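PDB 4FD5: arylalkylamine N-Acetyltransferase 2 from Aedes aegypti, which probably transfers an acyl group from acetyl-CoA or a long-chain acyl-CoA to the amine of arylalkylamines such as dopamine and serotonin. Local coordinates for residues A[35-39]-A[40-44]; A[201-204]-A[205-208]; A[24-27]-A[28-32]. One frame throughout, in Å; residues are numbered along the deposited sequence.

Contact 1: residues A[35-39]-A[40-44]; sequences PLNKA and VNLTR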
loop_
_atom_site.group_PDB
_atom_site.type_symbol
_atom_site.label_atom_id
_atom_site.label_comp_id
_atom_site.label_asym_id
_atom_site.label_seq_id
_atom_site.Cartn_x
_atom_site.Cartn_y
_atom_site.Cartn_z
ATOM N N PRO A 35 -7.469 -1.999 -7.016
ATOM C CA PRO A 35 -8.672 -2.851 -7.046
ATOM C C PRO A 35 -9.870 -2.352 -6.225
ATOM O O PRO A 35 -10.988 -2.321 -6.752
ATOM C CB PRO A 35 -8.167 -4.189 -6.486
ATOM C CG PRO A 35 -6.712 -4.201 -6.808
ATOM C CD PRO A 35 -6.251 -2.769 -6.705
ATOM N N LEU A 36 -9.654 -1.994 -4.963
ATOM C CA LEU A 36 -10.763 -1.535 -4.109
ATOM C C LEU A 36 -11.280 -0.152 -4.505
ATOM O O LEU A 36 -12.492 0.068 -4.582
ATOM C CB LEU A 36 -10.382 -1.554 -2.631
ATOM C CG LEU A 36 -9.885 -2.899 -2.091
ATOM C CD1 LEU A 36 -9.696 -2.800 -0.594
ATOM C CD2 LEU A 36 -10.846 -4.030 -2.460
ATOM N N ASN A 37 -10.365 0.779 -4.747
ATOM C CA ASN A 37 -10.745 2.103 -5.217
ATOM C C ASN A 37 -11.622 1.995 -6.448
ATOM O O ASN A 37 -12.639 2.672 -6.562
ATOM C CB ASN A 37 -9.504 2.926 -5.556
ATOM C CG ASN A 37 -8.672 3.259 -4.342
ATOM O OD1 ASN A 37 -9.065 2.992 -3.211
ATOM N ND2 ASN A 37 -7.513 3.861 -4.574
ATOM N N LYS A 38 -11.226 1.130 -7.376
ATOM C CA LYS A 38 -11.977 0.977 -8.613
ATOM C C LYS A 38 -13.344 0.337 -8.345
ATOM O O LYS A 38 -14.355 0.757 -8.911
ATOM C CB LYS A 38 -11.185 0.152 -9.630
ATOM C CG LYS A 38 -11.840 0.095 -11.002
ATOM C CD LYS A 38 -11.115 -0.840 -11.941
ATOM C CE LYS A 38 -9.761 -0.299 -12.328
ATOM N NZ LYS A 38 -9.199 -1.044 -13.494
ATOM N N ALA A 39 -13.363 -0.681 -7.491
ATOM C CA ALA A 39 -14.615 -1.365 -7.154
ATOM C C ALA A 39 -15.713 -0.427 -6.639
ATOM O O ALA A 39 -16.894 -0.625 -6.934
ATOM C CB ALA A 39 -14.357 -2.486 -6.148
ATOM N N VAL A 40 -15.342 0.584 -5.861
ATOM C CA VAL A 40 -16.348 1.488 -5.299
ATOM C C VAL A 40 -16.357 2.876 -5.935
ATOM O O VAL A 40 -16.908 3.831 -5.367
ATOM C CB VAL A 40 -16.245 1.581 -3.769
ATOM C CG1 VAL A 40 -16.560 0.220 -3.136
ATOM C CG2 VAL A 40 -14.873 2.086 -3.355
ATOM N N ASN A 41 -15.752 2.979 -7.115
ATOM C CA ASN A 41 -15.752 4.222 -7.875
ATOM C C ASN A 41 -15.267 5.399 -7.040
ATOM O O ASN A 41 -15.860 6.477 -7.051
ATOM C CB ASN A 41 -17.157 4.500 -8.422
ATOM C CG ASN A 41 -17.672 3.371 -9.289
ATOM O OD1 ASN A 41 -17.173 3.150 -10.391
ATOM N ND2 ASN A 41 -18.667 2.642 -8.793
ATOM N N LEU A 42 -14.170 5.191 -6.323
ATOM C CA LEU A 42 -13.672 6.203 -5.404
ATOM C C LEU A 42 -13.228 7.459 -6.132
ATOM O O LEU A 42 -13.455 8.578 -5.664
ATOM C CB LEU A 42 -12.523 5.639 -4.569
ATOM C CG LEU A 42 -12.008 6.516 -3.432
ATOM C CD1 LEU A 42 -13.088 6.742 -2.397
ATOM C CD2 LEU A 42 -10.802 5.859 -2.783
ATOM N N THR A 43 -12.607 7.276 -7.289
ATOM C CA THR A 43 -12.086 8.400 -8.047
ATOM C C THR A 43 -12.005 8.035 -9.525
ATOM O O THR A 43 -12.463 6.970 -9.937
ATOM C CB THR A 43 -10.712 8.876 -7.491
ATOM O OG1 THR A 43 -10.193 9.949 -8.291
ATOM C CG2 THR A 43 -9.713 7.725 -7.447
ATOM N N ARG A 44 -11.462 8.939 -10.319
ATOM C CA ARG A 44 -11.407 8.761 -11.759
ATOM C C ARG A 44 -9.959 8.923 -12.163
ATOM O O ARG A 44 -9.197 9.581 -11.466
ATOM C CB ARG A 44 -12.265 9.823 -12.457
ATOM C CG ARG A 44 -13.752 9.775 -12.093
ATOM C CD ARG A 44 -14.559 10.869 -12.801
ATOM N NE ARG A 44 -14.272 10.917 -14.232
ATOM C CZ ARG A 44 -14.981 11.611 -15.120
ATOM N NH1 ARG A 44 -16.032 12.321 -14.725
ATOM N NH2 ARG A 44 -14.638 11.593 -16.406
HETATM O O HOH W 1 -11.489 4.860 -8.328
#

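Contact 2: residues A[201-204]-A[205-208]; sequences GEQI and FVVD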
loop_
_atom_site.group_PDB
_atom_site.type_symbol
_atom_site.label_atom_id
_atom_site.label_comp_id
_atom_site.label_asym_id
_atom_site.label_seq_id
_atom_site.Cartn_x
_atom_site.Cartn_y
_atom_site.Cartn_z
ATOM N N GLY A 201 -26.642 -8.280 2.437
ATOM C CA GLY A 201 -26.311 -9.463 1.647
ATOM C C GLY A 201 -25.620 -9.380 0.286
ATOM O O GLY A 201 -25.421 -10.412 -0.354
ATOM N N GLU A 202 -25.238 -8.194 -0.179
ATOM C CA GLU A 202 -24.558 -8.126 -1.481
ATOM C C GLU A 202 -23.063 -7.821 -1.338
ATOM O O GLU A 202 -22.622 -7.274 -0.330
ATOM C CB GLU A 202 -25.216 -7.107 -2.422
ATOM C CG GLU A 202 -26.704 -7.357 -2.701
ATOM C CD GLU A 202 -26.987 -8.001 -4.058
ATOM O OE1 GLU A 202 -27.528 -7.299 -4.954
ATOM O OE2 GLU A 202 -26.709 -9.216 -4.220
ATOM N N GLN A 203 -22.312 -8.172 -2.368
ATOM C CA GLN A 203 -20.861 -7.998 -2.374
ATOM C C GLN A 203 -20.489 -6.533 -2.220
ATOM O O GLN A 203 -20.963 -5.692 -2.987
ATOM C CB GLN A 203 -20.307 -8.521 -3.688
ATOM C CG GLN A 203 -18.978 -9.205 -3.558
ATOM C CD GLN A 203 -18.488 -9.797 -4.858
ATOM O OE1 GLN A 203 -19.162 -10.610 -5.485
ATOM N NE2 GLN A 203 -17.299 -9.389 -5.274
ATOM N N ILE A 204 -19.628 -6.220 -1.250
ATOM C CA ILE A 204 -19.251 -4.835 -0.994
ATOM C C ILE A 204 -18.269 -4.342 -2.055
ATOM O O ILE A 204 -18.365 -3.200 -2.522
ATOM C CB ILE A 204 -18.676 -4.639 0.432
ATOM C CG1 ILE A 204 -19.784 -4.856 1.486
ATOM C CG2 ILE A 204 -18.060 -3.254 0.577
ATOM C CD1 ILE A 204 -19.291 -4.850 2.928
ATOM N N PHE A 205 -17.335 -5.214 -2.433
ATOM C CA PHE A 205 -16.361 -4.905 -3.476
ATOM C C PHE A 205 -16.469 -5.903 -4.614
ATOM O O PHE A 205 -16.065 -7.055 -4.477
ATOM C CB PHE A 205 -14.925 -4.937 -2.925
ATOM C CG PHE A 205 -14.669 -3.925 -1.856
ATOM C CD1 PHE A 205 -14.574 -2.581 -2.175
ATOM C CD2 PHE A 205 -14.523 -4.315 -0.539
ATOM C CE1 PHE A 205 -14.339 -1.641 -1.189
ATOM C CE2 PHE A 205 -14.289 -3.374 0.458
ATOM C CZ PHE A 205 -14.204 -2.041 0.131
ATOM N N VAL A 206 -17.010 -5.456 -5.738
ATOM C CA VAL A 206 -16.994 -6.258 -6.943
ATOM C C VAL A 206 -15.758 -5.818 -7.703
ATOM O O VAL A 206 -15.727 -4.723 -8.260
ATOM C CB VAL A 206 -18.255 -6.032 -7.806
ATOM C CG1 VAL A 206 -18.152 -6.809 -9.128
ATOM C CG2 VAL A 206 -19.503 -6.433 -7.040
ATOM N N VAL A 207 -14.733 -6.664 -7.689
ATOM C CA VAL A 207 -13.425 -6.293 -8.225
ATOM C C VAL A 207 -13.128 -6.962 -9.562
ATOM O O VAL A 207 -13.521 -8.106 -9.804
ATOM C CB VAL A 207 -12.287 -6.648 -7.238
ATOM C CG1 VAL A 207 -12.586 -6.091 -5.860
ATOM C CG2 VAL A 207 -12.092 -8.152 -7.172
ATOM N N ASP A 208 -12.418 -6.244 -10.424
ATOM C CA ASP A 208 -12.087 -6.765 -11.739
ATOM C C ASP A 208 -11.060 -7.876 -11.637
ATOM O O ASP A 208 -10.207 -7.864 -10.750
ATOM C CB ASP A 208 -11.554 -5.656 -12.649
ATOM C CG ASP A 208 -12.610 -4.633 -13.000
ATOM O OD1 ASP A 208 -13.800 -4.883 -12.720
ATOM O OD2 ASP A 208 -12.255 -3.580 -13.571
HETATM O O HOH W 2 -15.401 -9.580 -7.415
HETATM O O HOH W 3 -18.244 -2.936 -5.854
#

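Contact 3: residues A[24-27]-A[28-32]; sequences EHLR and QTFFA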
loop_
_atom_site.group_PDB
_atom_site.type_symbol
_atom_site.label_atom_id
_atom_site.label_comp_id
_atom_site.label_asym_id
_atom_site.label_seq_id
_atom_site.Cartn_x
_atom_site.Cartn_y
_atom_site.Cartn_z
ATOM N N GLU A 24 1.247 13.288 -8.160
ATOM C CA GLU A 24 0.745 13.343 -9.525
ATOM C C GLU A 24 0.870 11.966 -10.198
ATOM O O GLU A 24 -0.084 11.506 -10.832
ATOM C CB GLU A 24 1.467 14.429 -10.329
ATOM C CG GLU A 24 0.973 14.591 -11.762
ATOM C CD GLU A 24 -0.494 15.010 -11.882
ATOM O OE1 GLU A 24 -1.101 15.489 -10.902
ATOM O OE2 GLU A 24 -1.046 14.848 -12.992
ATOM N N HIS A 25 2.014 11.298 -10.021
ATOM C CA HIS A 25 2.185 9.945 -10.580
ATOM C C HIS A 25 1.028 9.091 -10.080
ATOM O O HIS A 25 0.373 8.394 -10.874
ATOM C CB HIS A 25 3.550 9.343 -10.201
ATOM C CG HIS A 25 3.613 7.834 -10.265
ATOM N ND1 HIS A 25 3.934 7.138 -11.416
ATOM C CD2 HIS A 25 3.416 6.893 -9.308
ATOM C CE1 HIS A 25 3.923 5.833 -11.163
ATOM N NE2 HIS A 25 3.613 5.661 -9.893
ATOM N N LEU A 26 0.732 9.181 -8.782
ATOM C CA LEU A 26 -0.321 8.327 -8.231
ATOM C C LEU A 26 -1.664 8.691 -8.878
ATOM O O LEU A 26 -2.404 7.806 -9.342
ATOM C CB LEU A 26 -0.358 8.396 -6.694
ATOM C CG LEU A 26 0.916 7.858 -6.017
ATOM C CD1 LEU A 26 0.926 8.096 -4.506
ATOM C CD2 LEU A 26 1.118 6.362 -6.320
ATOM N N ARG A 27 -1.943 9.992 -8.987
ATOM C CA ARG A 27 -3.217 10.417 -9.547
ATOM C C ARG A 27 -3.368 9.845 -10.927
ATOM O O ARG A 27 -4.471 9.493 -11.340
ATOM C CB ARG A 27 -3.287 11.931 -9.676
ATOM C CG ARG A 27 -3.458 12.653 -8.386
ATOM C CD ARG A 27 -3.845 14.109 -8.653
ATOM N NE ARG A 27 -3.733 14.894 -7.433
ATOM C CZ ARG A 27 -2.678 15.643 -7.121
ATOM N NH1 ARG A 27 -1.640 15.731 -7.951
ATOM N NH2 ARG A 27 -2.664 16.318 -5.977
ATOM N N GLN A 28 -2.256 9.766 -11.647
ATOM C CA GLN A 28 -2.355 9.461 -13.059
ATOM C C GLN A 28 -2.325 7.973 -13.270
ATOM O O GLN A 28 -2.901 7.473 -14.241
ATOM C CB GLN A 28 -1.231 10.121 -13.856
ATOM C CG GLN A 28 -1.347 11.632 -13.959
ATOM C CD GLN A 28 -2.549 12.077 -14.772
ATOM O OE1 GLN A 28 -3.001 11.372 -15.683
ATOM N NE2 GLN A 28 -3.077 13.249 -14.445
ATOM N N THR A 29 -1.673 7.245 -12.365
ATOM C CA THR A 29 -1.371 5.866 -12.730
ATOM C C THR A 29 -1.913 4.846 -11.759
ATOM O O THR A 29 -2.081 3.673 -12.118
ATOM C CB THR A 29 0.152 5.609 -12.922
ATOM O OG1 THR A 29 0.818 5.674 -11.659
ATOM C CG2 THR A 29 0.770 6.612 -13.864
ATOM N N PHE A 30 -2.197 5.284 -10.538
ATOM C CA PHE A 30 -2.421 4.332 -9.469
ATOM C C PHE A 30 -3.801 4.375 -8.837
ATOM O O PHE A 30 -4.474 3.363 -8.769
ATOM C CB PHE A 30 -1.362 4.472 -8.376
ATOM C CG PHE A 30 -1.542 3.498 -7.255
ATOM C CD1 PHE A 30 -1.075 2.192 -7.374
ATOM C CD2 PHE A 30 -2.198 3.870 -6.091
ATOM C CE1 PHE A 30 -1.246 1.285 -6.355
ATOM C CE2 PHE A 30 -2.368 2.962 -5.060
ATOM C CZ PHE A 30 -1.894 1.661 -5.192
ATOM N N PHE A 31 -4.200 5.547 -8.351
ATOM C CA PHE A 31 -5.349 5.650 -7.458
ATOM C C PHE A 31 -6.621 5.050 -8.065
ATOM O O PHE A 31 -7.307 4.277 -7.415
ATOM C CB PHE A 31 -5.609 7.113 -7.088
ATOM C CG PHE A 31 -4.646 7.691 -6.067
ATOM C CD1 PHE A 31 -4.142 6.922 -5.028
ATOM C CD2 PHE A 31 -4.282 9.030 -6.144
ATOM C CE1 PHE A 31 -3.284 7.473 -4.084
ATOM C CE2 PHE A 31 -3.427 9.595 -5.194
ATOM C CZ PHE A 31 -2.917 8.811 -4.174
ATOM N N ALA A 32 -6.935 5.411 -9.307
ATOM C CA ALA A 32 -8.181 4.957 -9.931
ATOM C C ALA A 32 -8.143 3.484 -10.358
ATOM O O ALA A 32 -9.185 2.880 -10.595
ATOM C CB ALA A 32 -8.532 5.840 -11.121
HETATM O O HOH W 4 -5.428 6.785 -11.288
#

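Contact 1: residues A[35-39]-A[40-44]
A Schellman motif closes the short helix 35-39, with Asn41 as its C-prime residue. Leu42 N gives a nearly straight hydrogen bond to Asn37 O (3.0 Å, N-H...O 177°), and inside this loop Asn41 N reaches Lys38 O at 3.2 Å, from well above the carbonyl plane. Asn41 has positive phi (53°), a conformation that asparagine tolerates better than most residues. Just before these, Val40 N makes an i to i-4 bond to Leu36 O (3.2 Å), although Val40 itself has left helical geometry. Such a cap uses N-H groups from beyond the helix to satisfy its last carbonyls while the chain moves off; in this GNAT-family protein it leads into the loop before helix 50-60. Leu42 folds back over the turn: with CG anti to its backbone N (chi1 -172°), its CD2 lies 3.4 Å from Asn37 OD1, and the two side chains cross at a slant. Leucine suits this buried place, packing also on Leu52 of helix 50-60. The amide of Asn37 is fixed at its other end, where ND2 bonds to Phe31 O. Branched Val40 sets CG2 3.4 Å from Leu36 O and packs on Ile108 of helix 103-116.

Contact 2: residues A[201-204]-A[205-208]
A kink in the loop between strands 186-192 and 213-220 is clasped here by a side-chain-to-backbone hydrogen bond: Gln203 NE2 donates to Phe205 O, two residues on, at 2.8 Å with an N-H...O angle of 152°. The donor is tilted from the carbonyl plane. Glutamine suits the place because its chain, extended beyond CG (chi2 176°), carries the amide across the bend to that oxygen. The same nitrogen also donates to water 2, 2.9 Å from Gln203 NE2, and this water accepts in turn from Val207 N. One amide group thus ties down two successive peptide units, one directly and one through solvent. Val206 N is likewise met by a water, water 3, at 2.8 Å. The aliphatic part of Gln203 meets Val206 at about a right angle, CB to CG2 at 4.0 Å.

Ile204 and Phe205 form the apolar part of the contact. Ile204 CG2, anti to its backbone N, stands over one face of the neighbouring ring, offset toward the rim, in a CH-pi contact 3.9 Å from the Phe205 centroid and 17° off the ring normal. The branched residue thereby lays a methyl on an aromatic face. Phe205 is buried: it wedges between helix 35-39, where it touches Leu36 and Ala39, and helix 103-116, where it meets Lys107, Ile108 and Leu111. Ile204 also lies against Lys107, and its backbone bonds to that of Tyr196 in the same loop. This is the character of an irregular surface connection between neighbouring antiparallel strands at one end of the GNAT sheet, where an embedded aromatic joins the loop to the helices.

Contact 3: residues A[24-27]-A[28-32]
Backbone bonds gather on Leu26 O in the last turns of helix 19-29 and just beyond: it accepts from Phe30 N (2.8 Å), Phe31 N and Thr29 N, the last two from above its carbonyl plane. Among the side-chain bonds, Thr29 OG1 donates to His25 O one turn back (2.9 Å), a way for threonine to fold its hydroxyl onto the helix. With OG1 between the backbone N and carbonyl carbon (chi1 70°), that oxygen also lies over one face of the His25 ring; His25 NE2 bonds to Ser137 OG. On the outer flank, Glu24 and Gln28 run alongside each other in the same direction, and Gln28 NE2 approaches Glu24 OE2 from its syn side but clearly out of the carboxylate plane, at 3.0 Å. Glu24 OE1 makes a salt bridge with Arg27 NH1 (3.0 Å), while Arg27 NH2 pairs with Glu53 of helix 50-60. The apolar contacts centre on Leu26, on the side of the helix turned to the central GNAT sheet, against Ile135 of strand 129-138 and Leu80 of strand 75-85. Its CB lies 3.8 Å from the Phe31 centroid, a CH-pi contact over the face, and Leu26 CD2 is 3.7 Å from Phe30 CB. Phe31 is also pressed against Leu52.

Overall arrangement
Contacts 1 and 3 are partly buried and follow each other in the chain, at or near the C-terminal parts of helices 35-39 and 19-29, whereas contact 2 is a surface loop late in the sequence. Contact 3 rests on the central strands and combines apolar packing with outer charged and amide pairs; contact 1 relies mainly on backbone capping, and contact 2 pairs a side-chain amide and waters with one buried aromatic. Contacts 1 and 2 share helix 103-116, contacts 1 and 3 helix 50-60. Contact 1 touches both others: Lys38 CB lies 3.5 Å from Ala32 O, and Val40 CG1 packs on Phe205 CE1 at 3.5 Å. Contacts 2 and 3 do not touch, their nearest atoms being about 8 Å apart.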